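Local coordinates for protein collagen alpha-1(XV) chain (Homo sapiens, PDB 3N3F) that probably brings three collagen XV chains together through its trimerization domain, so that the triple helix of this basement-membrane collagen can fold, at residues I35-D39 against G40-L44. Numbering follows the deposited sequence.
Sequences IRVRD and GWKKL
Ile-35 and Lys-42 bond reciprocally across two antiparallel strands, N of Ile-35 to O of Lys-42 at 2.9 Å, and a type II turn from Val-37 to Gly-40 closes the hairpin with a second such pair. Gly-40, first residue of the returning strand, adopts backbone angles (159°/-146°) that call for glycine. On the face of Arg-36 and Trp-41, CG of Arg-36 lies 3.9 Å from CD1 of Trp-41, and a bend at chi2 (-53°) turns CD and the guanidinium toward the turn, with CD 3.3 Å from O of Gly-40. There NH1 of Arg-36 bonds firmly to O of Val-37 (2.8 Å), nearly along the C=O axis, and only weakly to O of Gly-40; the Val-37 carbonyl also accepts N of Gly-40. NH2 of Arg-36 hydrogen-bonds O of Ala-16, and the indole packs on Met-12 and Leu-13 of helix 9-13. The other face is aliphatic near the backbone: CG1 of Ile-35 lies 3.6 Å from CB of Lys-42, while CG2 of Ile-35 sits tight against CD1 of Leu-44 at 3.3 Å, the side chains crossing at about a right angle. Beyond CG, Lys-42 runs out extended, and its NZ hydrogen-bonds OG1 of Thr-31 of the second subunit; Leu-44 meets Leu-44 of the third. This two-residue beta hairpin, its outer strand 40-43 pairing at Trp-41 with an antiparallel strand of the second subunit, belongs to the intersubunit sheet of the collagen trimerization domain, consistent with joining three chains.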
loop_
_atom_site.group_PDB
_atom_site.type_symbol
_atom_site.label_atom_id
_atom_site.label_comp_id
_atom_site.label_asym_id
_atom_site.label_seq_id
_atom_site.Cartn_x
_atom_site.Cartn_y
_atom_site.Cartn_z
ATOM N N ILE A 35 -5.201 -1.876 6.065
ATOM C CA ILE A 35 -6.061 -1.290 5.055
ATOM C C ILE A 35 -7.484 -1.476 5.545
ATOM O O ILE A 35 -7.856 -2.557 5.990
ATOM C CB ILE A 35 -5.915 -1.989 3.693
ATOM C CG1 ILE A 35 -6.136 -3.490 3.858
ATOM C CG2 ILE A 35 -4.546 -1.709 3.111
ATOM C CD1 ILE A 35 -6.428 -4.202 2.571
ATOM N N ARG A 36 -8.265 -0.408 5.482
ATOM C CA ARG A 36 -9.654 -0.445 5.902
ATOM C C ARG A 36 -10.443 -1.062 4.743
ATOM O O ARG A 36 -10.415 -0.546 3.628
ATOM C CB ARG A 36 -10.143 0.982 6.164
ATOM C CG ARG A 36 -10.955 1.166 7.428
ATOM C CD ARG A 36 -12.101 0.207 7.477
ATOM N NE ARG A 36 -13.206 0.690 8.294
ATOM C CZ ARG A 36 -14.364 0.051 8.392
ATOM N NH1 ARG A 36 -14.538 -1.082 7.728
ATOM N NH2 ARG A 36 -15.348 0.545 9.129
ATOM N N VAL A 37 -11.120 -2.174 4.995
ATOM C CA VAL A 37 -11.907 -2.813 3.945
ATOM C C VAL A 37 -13.336 -3.041 4.408
ATOM O O VAL A 37 -13.732 -2.599 5.484
ATOM C CB VAL A 37 -11.309 -4.173 3.521
ATOM C CG1 VAL A 37 -9.885 -3.980 3.032
ATOM C CG2 VAL A 37 -11.354 -5.151 4.678
ATOM N N ARG A 38 -14.112 -3.729 3.586
ATOM C CA ARG A 38 -15.495 -4.011 3.927
ATOM C C ARG A 38 -15.572 -4.915 5.156
ATOM O O ARG A 38 -15.038 -6.027 5.159
ATOM C CB ARG A 38 -16.191 -4.680 2.741
ATOM C CG ARG A 38 -17.650 -5.030 2.967
ATOM C CD ARG A 38 -18.202 -5.725 1.733
ATOM N NE ARG A 38 -17.411 -6.903 1.388
ATOM C CZ ARG A 38 -17.484 -7.544 0.226
ATOM N NH1 ARG A 38 -18.315 -7.124 -0.718
ATOM N NH2 ARG A 38 -16.722 -8.609 0.008
ATOM N N ASP A 39 -16.232 -4.414 6.197
ATOM C CA ASP A 39 -16.430 -5.133 7.452
ATOM C C ASP A 39 -15.193 -5.333 8.316
ATOM O O ASP A 39 -15.163 -6.222 9.168
ATOM C CB ASP A 39 -17.088 -6.489 7.181
ATOM C CG ASP A 39 -18.382 -6.359 6.400
ATOM O OD1 ASP A 39 -19.227 -5.523 6.783
ATOM O OD2 ASP A 39 -18.554 -7.095 5.408
ATOM N N GLY A 40 -14.170 -4.510 8.114
ATOM C CA GLY A 40 -12.984 -4.649 8.935
ATOM C C GLY A 40 -11.720 -4.057 8.355
ATOM O O GLY A 40 -11.746 -3.032 7.680
ATOM N N TRP A 41 -10.606 -4.721 8.641
ATOM C CA TRP A 41 -9.300 -4.302 8.169
ATOM C C TRP A 41 -8.522 -5.543 7.763
ATOM O O TRP A 41 -8.904 -6.670 8.084
ATOM C CB TRP A 41 -8.505 -3.611 9.284
ATOM C CG TRP A 41 -9.208 -2.514 10.023
ATOM C CD1 TRP A 41 -9.046 -1.169 9.846
ATOM C CD2 TRP A 41 -10.131 -2.667 11.105
ATOM N NE1 TRP A 41 -9.804 -0.475 10.758
ATOM C CE2 TRP A 41 -10.480 -1.371 11.544
ATOM C CE3 TRP A 41 -10.696 -3.777 11.754
ATOM C CZ2 TRP A 41 -11.373 -1.151 12.602
ATOM C CZ3 TRP A 41 -11.583 -3.557 12.806
ATOM C CH2 TRP A 41 -11.910 -2.255 13.219
ATOM N N LYS A 42 -7.421 -5.319 7.061
ATOM C CA LYS A 42 -6.520 -6.385 6.644
ATOM C C LYS A 42 -5.118 -5.821 6.811
ATOM O O LYS A 42 -4.851 -4.685 6.421
ATOM C CB LYS A 42 -6.761 -6.779 5.186
ATOM C CG LYS A 42 -7.977 -7.670 4.973
ATOM C CD LYS A 42 -8.078 -8.112 3.518
ATOM C CE LYS A 42 -9.170 -9.142 3.326
ATOM N NZ LYS A 42 -9.261 -9.596 1.909
ATOM N N LYS A 43 -4.229 -6.607 7.403
ATOM C CA LYS A 43 -2.863 -6.162 7.637
ATOM C C LYS A 43 -2.007 -6.282 6.387
ATOM O O LYS A 43 -2.029 -7.305 5.707
ATOM C CB LYS A 43 -2.229 -6.976 8.770
ATOM C CG LYS A 43 -0.859 -6.480 9.189
ATOM C CD LYS A 43 -0.367 -7.177 10.447
ATOM C CE LYS A 43 0.889 -6.506 10.976
ATOM N NZ LYS A 43 1.318 -7.067 12.282
ATOM N N LEU A 44 -1.261 -5.226 6.085
ATOM C CA LEU A 44 -0.383 -5.231 4.929
ATOM C C LEU A 44 0.917 -5.923 5.340
ATOM O O LEU A 44 1.459 -5.640 6.407
ATOM C CB LEU A 44 -0.087 -3.797 4.489
ATOM C CG LEU A 44 -0.245 -3.518 2.993
ATOM C CD1 LEU A 44 -1.698 -3.247 2.695
ATOM C CD2 LEU A 44 0.564 -2.311 2.607
#